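Local atomic coordinates of RNA-dependent RNA polymerase (Taggert virus, PDB entry 6DX3), a protein that probably removes ubiquitin from host proteins through a viral OTU cysteine protease domain, the part of the polymerase protein present in this structure. Residues V5-W9 against V116-H120; C47-E51 against R161-V165; A69-W73 against D85-L90. All blocks are in the same frame, centred on the assembly; numbering follows the deposited sequence.

Contact 1: residues V5-W9 against V116-H120; sequences VNFDW and VYIWH
An aromatic cluster on one face of the central mixed sheet, built from Phe7 and Trp9 against Tyr117 and Trp119, joins the N-terminal end of the modelled chain to strand 116-121. Residues 5-9 form the irregular lead-in to the edge strand 10-11, and Tyr117 and Trp119, two apart on their strand, offer their rings to it. The backbones stay well separated, the CA atoms of Phe7 and Tyr117 being 12.1 Å apart, so large side chains span the whole gap. Phe7 makes contact with the far end of its ring. Its CE2 and CZ both reach the outer benzo corner of Trp119, CE2 lying 3.7 Å from Trp119 CH2, which arrives at the edge of the phenyl ring near its plane; the two planes are inclined at 46°. Phe7 CZ also comes up to the edge of the Tyr117 ring, 4.2 Å from Tyr117 CE1. Trp9 turns its benzo side to the same tyrosine carbon, with Trp9 CZ2 and Tyr117 CE1 3.8 Å apart and the ring planes at 77°. Within the lead-in, Trp9 CZ2 sits over the rim of one Phe7 face, and Phe7 CB in turn lies over Trp9. Val5 adds a looser apolar touch, Val5 CG1 to Trp119 CH2 at 4.3 Å, and is poorly ordered. Phe7 CG stands anti to its carbonyl carbon (chi1 -61°), a setting that sends the ring toward the strand. The polar ends look to other partners: Tyr117 OH to Asp136 O, Trp119 NE1 to Asn143 OD1, while Arg132 makes a cation-pi contact with Trp9. Across the two segments the attraction is therefore carbon against carbon, dispersive in character, with ring shape rather than directional bonds setting the fit.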
loop_
_atom_site.group_PDB
_atom_site.type_symbol
_atom_site.label_atom_id
_atom_site.label_comp_id
_atom_site.label_asym_id
_atom_site.label_seq_id
_atom_site.Cartn_x
_atom_site.Cartn_y
_atom_site.Cartn_z
ATOM N N VAL A 5 -5.973 12.329 13.789
ATOM C CA VAL A 5 -5.104 13.044 12.861
ATOM C C VAL A 5 -5.948 13.848 11.874
ATOM O O VAL A 5 -6.911 13.339 11.301
ATOM C CB VAL A 5 -4.153 12.075 12.128
ATOM C CG1 VAL A 5 -4.924 10.900 11.546
ATOM C CG2 VAL A 5 -3.370 12.802 11.043
ATOM N N ASN A 6 -5.587 15.115 11.689
ATOM C CA ASN A 6 -6.329 16.012 10.813
ATOM C C ASN A 6 -5.748 15.946 9.405
ATOM O O ASN A 6 -4.565 16.234 9.200
ATOM C CB ASN A 6 -6.287 17.444 11.346
ATOM C CG ASN A 6 -7.306 17.685 12.443
ATOM O OD1 ASN A 6 -8.431 17.185 12.381
ATOM N ND2 ASN A 6 -6.919 18.455 13.452
ATOM N N PHE A 7 -6.580 15.564 8.443
ATOM C CA PHE A 7 -6.186 15.474 7.046
ATOM C C PHE A 7 -6.575 16.742 6.296
ATOM O O PHE A 7 -7.453 17.500 6.712
ATOM C CB PHE A 7 -6.836 14.265 6.365
ATOM C CG PHE A 7 -6.467 12.941 6.975
ATOM C CD1 PHE A 7 -7.366 12.263 7.781
ATOM C CD2 PHE A 7 -5.233 12.366 6.726
ATOM C CE1 PHE A 7 -7.037 11.041 8.338
ATOM C CE2 PHE A 7 -4.898 11.146 7.277
ATOM C CZ PHE A 7 -5.799 10.480 8.084
ATOM N N ASP A 8 -5.899 16.960 5.167
ATOM C CA ASP A 8 -6.262 17.983 4.186
ATOM C C ASP A 8 -6.280 17.272 2.834
ATOM O O ASP A 8 -5.333 17.366 2.051
ATOM C CB ASP A 8 -5.292 19.165 4.213
ATOM C CG ASP A 8 -5.653 20.240 3.206
ATOM O OD1 ASP A 8 -4.736 20.938 2.727
ATOM O OD2 ASP A 8 -6.852 20.379 2.890
ATOM N N TRP A 9 -7.364 16.547 2.573
ATOM C CA TRP A 9 -7.409 15.652 1.425
ATOM C C TRP A 9 -7.498 16.431 0.121
ATOM O O TRP A 9 -8.261 17.393 -0.001
ATOM C CB TRP A 9 -8.599 14.699 1.539
ATOM C CG TRP A 9 -8.456 13.663 2.611
ATOM C CD1 TRP A 9 -9.227 13.531 3.729
ATOM C CD2 TRP A 9 -7.488 12.606 2.664
ATOM N NE1 TRP A 9 -8.797 12.460 4.477
ATOM C CE2 TRP A 9 -7.731 11.877 3.844
ATOM C CE3 TRP A 9 -6.439 12.208 1.830
ATOM C CZ2 TRP A 9 -6.967 10.773 4.209
ATOM C CZ3 TRP A 9 -5.680 11.109 2.197
ATOM C CH2 TRP A 9 -5.946 10.407 3.375
ATOM N N VAL A 116 -6.525 1.542 1.091
ATOM C CA VAL A 116 -5.153 1.464 1.580
ATOM C C VAL A 116 -4.617 2.873 1.778
ATOM O O VAL A 116 -4.669 3.698 0.859
ATOM C CB VAL A 116 -4.240 0.676 0.621
ATOM C CG1 VAL A 116 -2.816 0.647 1.161
ATOM C CG2 VAL A 116 -4.766 -0.740 0.421
ATOM N N TYR A 117 -4.108 3.145 2.976
ATOM C CA TYR A 117 -3.370 4.365 3.270
ATOM C C TYR A 117 -1.882 4.056 3.185
ATOM O O TYR A 117 -1.425 3.050 3.739
ATOM C CB TYR A 117 -3.702 4.899 4.665
ATOM C CG TYR A 117 -5.096 5.466 4.847
ATOM C CD1 TYR A 117 -5.278 6.742 5.360
ATOM C CD2 TYR A 117 -6.225 4.719 4.536
ATOM C CE1 TYR A 117 -6.543 7.265 5.543
ATOM C CE2 TYR A 117 -7.493 5.233 4.712
ATOM C CZ TYR A 117 -7.646 6.507 5.217
ATOM O OH TYR A 117 -8.906 7.029 5.399
ATOM N N ILE A 118 -1.132 4.912 2.499
ATOM C CA ILE A 118 0.320 4.791 2.405
ATOM C C ILE A 118 0.922 6.014 3.079
ATOM O O ILE A 118 0.856 7.127 2.539
ATOM C CB ILE A 118 0.808 4.667 0.956
ATOM C CG1 ILE A 118 0.013 3.599 0.202
ATOM C CG2 ILE A 118 2.294 4.334 0.930
ATOM C CD1 ILE A 118 0.459 3.427 -1.243
ATOM N N TRP A 119 1.508 5.812 4.255
ATOM C CA TRP A 119 2.106 6.897 5.020
ATOM C C TRP A 119 3.588 6.998 4.684
ATOM O O TRP A 119 4.322 6.010 4.779
ATOM C CB TRP A 119 1.911 6.670 6.521
ATOM C CG TRP A 119 0.475 6.457 6.912
ATOM C CD1 TRP A 119 -0.260 5.316 6.753
ATOM C CD2 TRP A 119 -0.397 7.413 7.530
ATOM N NE1 TRP A 119 -1.535 5.504 7.231
ATOM C CE2 TRP A 119 -1.643 6.780 7.716
ATOM C CE3 TRP A 119 -0.245 8.740 7.942
ATOM C CZ2 TRP A 119 -2.732 7.431 8.298
ATOM C CZ3 TRP A 119 -1.326 9.384 8.520
ATOM C CH2 TRP A 119 -2.553 8.730 8.691
ATOM N N HIS A 120 4.025 8.190 4.292
ATOM C CA HIS A 120 5.402 8.398 3.867
ATOM C C HIS A 120 6.241 8.892 5.039
ATOM O O HIS A 120 5.979 9.968 5.587
ATOM C CB HIS A 120 5.483 9.390 2.712
ATOM C CG HIS A 120 6.878 9.848 2.419
ATOM N ND1 HIS A 120 7.389 11.030 2.908
ATOM C CD2 HIS A 120 7.874 9.274 1.704
ATOM C CE1 HIS A 120 8.638 11.170 2.500
ATOM N NE2 HIS A 120 8.957 10.117 1.768
#

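Contact 2: residues C47-E51 against R161-V165; sequences CGMIE and RTAVV
Residues 161-165, without regular secondary structure, pass close along the C-terminal end of helix 40-49, Gly48 CA and Ala163 CA lying 4.1 Å apart, and Val164 N gives Gly48 O a nearly straight hydrogen bond (2.9 Å, 171°). Ala163 fits against the backbone here, its CB 3.4 Å from Gly48 O and also facing the carbonyl carbons of Met49 and Ile50. Val164 CG2 leans over the same Gly48 oxygen at 3.3 Å. Buried Cys47 places its SG 3.6 Å from the methyl of Thr162, CG2; Tyr153 of strand 150-156 touches Cys47 and Val164 and binds Thr162 O through its hydroxyl. The segment is the last ordered part of the chain, folded back from the sheet onto the helix that, as in other OTU proteases, probably carries the catalytic cysteine at its opposite, N-terminal end. Beyond the helix Glu51 reaches across to the tail: CG is anti to the backbone N, and a bend at chi2 (66°) swings the carboxylate onto successive amides. Ala163 N binds OE2 of Glu51 at 3.1 Å on the syn side, 34° out of the carboxylate plane, and Thr162 N makes a weak bond to the other oxygen, Glu51 OE1, at 3.4 Å. A water lies between Glu51 OE1 and Thr162 OG1, hydrogen-bonded to the latter at 2.8 Å.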
loop_
_atom_site.group_PDB
_atom_site.type_symbol
_atom_site.label_atom_id
_atom_site.label_comp_id
_atom_site.label_asym_id
_atom_site.label_seq_id
_atom_site.Cartn_x
_atom_site.Cartn_y
_atom_site.Cartn_z
ATOM N N CYS A 47 -0.225 -8.501 5.349
ATOM C CA CYS A 47 -0.417 -8.333 6.785
ATOM C C CYS A 47 -1.758 -7.683 7.094
ATOM O O CYS A 47 -2.359 -7.962 8.137
ATOM C CB CYS A 47 0.728 -7.504 7.372
ATOM S SG CYS A 47 0.795 -7.479 9.177
ATOM N N GLY A 48 -2.244 -6.820 6.202
ATOM C CA GLY A 48 -3.542 -6.205 6.388
ATOM C C GLY A 48 -4.723 -7.032 5.932
ATOM O O GLY A 48 -5.857 -6.715 6.299
ATOM N N MET A 49 -4.486 -8.081 5.145
ATOM C CA MET A 49 -5.553 -8.901 4.587
ATOM C C MET A 49 -5.669 -10.281 5.216
ATOM O O MET A 49 -6.756 -10.863 5.188
ATOM C CB MET A 49 -5.356 -9.079 3.076
ATOM C CG MET A 49 -5.414 -7.789 2.271
ATOM S SD MET A 49 -7.091 -7.165 2.054
ATOM C CE MET A 49 -7.827 -8.485 1.099
ATOM N N ILE A 50 -4.589 -10.827 5.768
ATOM C CA ILE A 50 -4.576 -12.186 6.304
ATOM C C ILE A 50 -4.164 -12.125 7.770
ATOM O O ILE A 50 -3.067 -11.653 8.095
ATOM C CB ILE A 50 -3.638 -13.108 5.508
ATOM C CG1 ILE A 50 -3.939 -13.015 4.008
ATOM C CG2 ILE A 50 -3.773 -14.545 5.986
ATOM C CD1 ILE A 50 -2.986 -13.821 3.141
ATOM N N GLU A 51 -5.045 -12.603 8.654
ATOM C CA GLU A 51 -4.723 -12.619 10.078
ATOM C C GLU A 51 -3.632 -13.639 10.385
ATOM O O GLU A 51 -2.718 -13.359 11.169
ATOM C CB GLU A 51 -5.984 -12.905 10.895
ATOM C CG GLU A 51 -5.800 -12.805 12.405
ATOM C CD GLU A 51 -5.485 -11.394 12.873
ATOM O OE1 GLU A 51 -4.700 -11.252 13.836
ATOM O OE2 GLU A 51 -6.016 -10.428 12.281
ATOM N N ARG A 161 -7.093 -7.363 16.341
ATOM C CA ARG A 161 -6.810 -8.039 15.084
ATOM C C ARG A 161 -5.851 -7.191 14.261
ATOM O O ARG A 161 -6.047 -5.980 14.121
ATOM C CB ARG A 161 -8.094 -8.300 14.297
ATOM C CG ARG A 161 -8.816 -9.584 14.686
ATOM C CD ARG A 161 -9.912 -9.314 15.699
ATOM N NE ARG A 161 -10.122 -10.438 16.606
ATOM C CZ ARG A 161 -10.989 -10.428 17.614
ATOM N NH1 ARG A 161 -11.724 -9.350 17.840
ATOM N NH2 ARG A 161 -11.121 -11.492 18.394
ATOM N N THR A 162 -4.809 -7.828 13.727
ATOM C CA THR A 162 -3.853 -7.109 12.893
ATOM C C THR A 162 -4.453 -6.790 11.531
ATOM O O THR A 162 -4.399 -5.645 11.067
ATOM C CB THR A 162 -2.568 -7.924 12.749
ATOM O OG1 THR A 162 -2.021 -8.183 14.048
ATOM C CG2 THR A 162 -1.545 -7.173 11.915
ATOM N N ALA A 163 -5.038 -7.789 10.878
ATOM C CA ALA A 163 -5.678 -7.560 9.596
ATOM C C ALA A 163 -6.994 -6.809 9.781
ATOM O O ALA A 163 -7.553 -6.732 10.879
ATOM C CB ALA A 163 -5.923 -8.883 8.870
ATOM N N VAL A 164 -7.485 -6.247 8.680
ATOM C CA VAL A 164 -8.744 -5.515 8.680
ATOM C C VAL A 164 -9.873 -6.466 8.308
ATOM O O VAL A 164 -9.630 -7.635 7.992
ATOM C CB VAL A 164 -8.678 -4.319 7.713
ATOM C CG1 VAL A 164 -7.538 -3.395 8.111
ATOM C CG2 VAL A 164 -8.497 -4.812 6.285
ATOM N N VAL A 165 -11.111 -5.974 8.364
ATOM C CA VAL A 165 -12.286 -6.719 7.913
ATOM C C VAL A 165 -13.508 -5.810 7.970
ATOM O O VAL A 165 -14.318 -5.777 7.043
ATOM C CB VAL A 165 -12.523 -7.996 8.748
ATOM C CG1 VAL A 165 -12.597 -7.659 10.227
ATOM C CG2 VAL A 165 -13.784 -8.718 8.285
HETATM O O HOH W 1 -3.430 -10.088 15.631
#

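Contact 3: residues A69-W73 against D85-L90; sequences AGLFW and DLNGYL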
loop_
_atom_site.group_PDB
_atom_site.type_symbol
_atom_site.label_atom_id
_atom_site.label_comp_id
_atom_site.label_asym_id
_atom_site.label_seq_id
_atom_site.Cartn_x
_atom_site.Cartn_y
_atom_site.Cartn_z
ATOM N N ALA A 69 -3.757 -5.669 -12.644
ATOM C CA ALA A 69 -3.177 -4.830 -13.688
ATOM C C ALA A 69 -3.801 -5.125 -15.045
ATOM O O ALA A 69 -4.137 -4.203 -15.797
ATOM C CB ALA A 69 -1.662 -5.034 -13.743
ATOM N N GLY A 70 -3.975 -6.405 -15.374
ATOM C CA GLY A 70 -4.588 -6.759 -16.641
ATOM C C GLY A 70 -6.040 -6.337 -16.751
ATOM O O GLY A 70 -6.539 -6.112 -17.857
ATOM N N LEU A 71 -6.735 -6.219 -15.615
ATOM C CA LEU A 71 -8.149 -5.854 -15.638
ATOM C C LEU A 71 -8.352 -4.347 -15.726
ATOM O O LEU A 71 -9.304 -3.882 -16.363
ATOM C CB LEU A 71 -8.852 -6.393 -14.393
ATOM C CG LEU A 71 -9.142 -7.892 -14.259
ATOM C CD1 LEU A 71 -9.420 -8.233 -12.806
ATOM C CD2 LEU A 71 -10.318 -8.297 -15.127
ATOM N N PHE A 72 -7.477 -3.566 -15.091
ATOM C CA PHE A 72 -7.734 -2.150 -14.860
ATOM C C PHE A 72 -6.696 -1.234 -15.499
ATOM O O PHE A 72 -6.729 -0.023 -15.249
ATOM C CB PHE A 72 -7.806 -1.866 -13.356
ATOM C CG PHE A 72 -8.910 -2.605 -12.644
ATOM C CD1 PHE A 72 -10.234 -2.219 -12.801
ATOM C CD2 PHE A 72 -8.623 -3.668 -11.806
ATOM C CE1 PHE A 72 -11.247 -2.886 -12.143
ATOM C CE2 PHE A 72 -9.632 -4.343 -11.147
ATOM C CZ PHE A 72 -10.947 -3.953 -11.316
ATOM N N TRP A 73 -5.789 -1.770 -16.320
ATOM C CA TRP A 73 -4.719 -0.949 -16.880
ATOM C C TRP A 73 -5.273 0.229 -17.673
ATOM O O TRP A 73 -4.846 1.374 -17.486
ATOM C CB TRP A 73 -3.805 -1.799 -17.764
ATOM C CG TRP A 73 -2.665 -1.017 -18.357
ATOM C CD1 TRP A 73 -2.651 -0.367 -19.559
ATOM C CD2 TRP A 73 -1.377 -0.798 -17.768
ATOM N NE1 TRP A 73 -1.434 0.236 -19.756
ATOM C CE2 TRP A 73 -0.634 -0.014 -18.671
ATOM C CE3 TRP A 73 -0.779 -1.195 -16.567
ATOM C CZ2 TRP A 73 0.674 0.385 -18.412
ATOM C CZ3 TRP A 73 0.520 -0.799 -16.311
ATOM C CH2 TRP A 73 1.233 -0.015 -17.230
ATOM N N ASP A 85 4.136 0.065 -21.105
ATOM C CA ASP A 85 2.863 -0.543 -21.445
ATOM C C ASP A 85 2.616 -1.717 -20.499
ATOM O O ASP A 85 3.435 -2.027 -19.630
ATOM C CB ASP A 85 2.831 -0.968 -22.915
ATOM C CG ASP A 85 3.930 -1.951 -23.271
ATOM O OD1 ASP A 85 4.796 -2.229 -22.416
ATOM O OD2 ASP A 85 3.929 -2.445 -24.416
ATOM N N LEU A 86 1.470 -2.379 -20.670
ATOM C CA LEU A 86 1.097 -3.445 -19.746
ATOM C C LEU A 86 2.080 -4.611 -19.811
ATOM O O LEU A 86 2.483 -5.147 -18.773
ATOM C CB LEU A 86 -0.326 -3.917 -20.040
ATOM C CG LEU A 86 -0.887 -5.047 -19.175
ATOM C CD1 LEU A 86 -0.839 -4.695 -17.689
ATOM C CD2 LEU A 86 -2.309 -5.370 -19.606
ATOM N N ASN A 87 2.484 -5.008 -21.022
ATOM C CA ASN A 87 3.384 -6.150 -21.168
ATOM C C ASN A 87 4.739 -5.879 -20.527
ATOM O O ASN A 87 5.319 -6.764 -19.888
ATOM C CB ASN A 87 3.562 -6.499 -22.644
ATOM C CG ASN A 87 2.293 -7.014 -23.277
ATOM O OD1 ASN A 87 1.884 -6.547 -24.342
ATOM N ND2 ASN A 87 1.656 -7.984 -22.628
ATOM N N GLY A 88 5.270 -4.665 -20.701
ATOM C CA GLY A 88 6.538 -4.325 -20.084
ATOM C C GLY A 88 6.426 -4.092 -18.592
ATOM O O GLY A 88 7.366 -4.377 -17.842
ATOM N N TYR A 89 5.283 -3.575 -18.139
ATOM C CA TYR A 89 5.070 -3.373 -16.710
ATOM C C TYR A 89 5.050 -4.703 -15.969
ATOM O O TYR A 89 5.714 -4.862 -14.938
ATOM C CB TYR A 89 3.770 -2.601 -16.487
ATOM C CG TYR A 89 3.248 -2.618 -15.067
ATOM C CD1 TYR A 89 3.759 -1.754 -14.107
ATOM C CD2 TYR A 89 2.227 -3.485 -14.693
ATOM C CE1 TYR A 89 3.277 -1.760 -12.813
ATOM C CE2 TYR A 89 1.737 -3.499 -13.400
ATOM C CZ TYR A 89 2.264 -2.635 -12.465
ATOM O OH TYR A 89 1.779 -2.646 -11.175
ATOM N N LEU A 90 4.301 -5.679 -16.493
ATOM C CA LEU A 90 4.225 -6.985 -15.846
ATOM C C LEU A 90 5.574 -7.692 -15.866
ATOM O O LEU A 90 5.935 -8.381 -14.906
ATOM C CB LEU A 90 3.158 -7.849 -16.525
ATOM C CG LEU A 90 1.703 -7.381 -16.411
ATOM C CD1 LEU A 90 0.782 -8.274 -17.234
ATOM C CD2 LEU A 90 1.252 -7.337 -14.954
#
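Trp73 lays one face of its indole over the start of helix 86-93, with Leu86 CA almost on the normal through the six-membered ring, 4.0 Å from its centroid and 9° off: a CH-pi contact. Two consecutive helices of the OTU domain, 57-72 and 86-93, pack here, joined by an irregular connection, and the tryptophan stands near the end of the first. Trp73 is thrown across by its first torsion (CG anti to the backbone N, chi1 -179°), so that the ring spans from the peptide of Asp85 to the side chain of Tyr89. Its CZ2 lies 3.5 Å from Asp85 C. Farther round the ring, Trp73 CZ3 sits above the rim of one Tyr89 ring face, 3.5 Å from Tyr89 CG; the planes are inclined at 46°. Leu86 runs back along the indole in the opposite direction, and its CD1 comes within 3.7 Å of Trp73 CE3 while also approaching Ala69 O. The other methyl, Leu86 CD2, rests on Gly70 CA. Ala69, one turn before Trp73, points its CB at the edge of the tyrosine ring, 3.7 Å from Tyr89 CE2, and also meets Leu90 CD2. Tyr89 is thereby touched on a face by the indole and at an edge by the alanine, and its hydroxyl is hydrogen-bonded to Glu104 of helix 102-112, a helix that also contributes Phe107 against Ala69. Asp85, whose peptide the indole touches, is the N-cap of helix 86-93: Asp85 OD1 accepts from Gly88 N at 3.0 Å, the donor standing above the carboxylate plane.

How the contacts relate
Along the chain the order is 5-9, 47-51, 69-73, 85-90, 116-120, 161-165. Contacts 1 and 2 therefore cross, and contact 3 is nested inside the loops closed by both. Contact 1 ties the N-terminal end of the modelled chain to strand 116-121 of the mixed sheet, whereas contact 2 holds the C-terminal tail to helix 40-49; their centres lie 19 Å apart. Contact 3 joins helices 57-72 and 86-93, about 27 Å centre to centre from either, and on the opposite side of the chain's centre from contact 1. Helices 40-49 and 57-72, consecutive in the chain, link contacts 2 and 3. The two modelled ends are thus fastened to different elements of the OTU domain, one to the sheet and one to a helix.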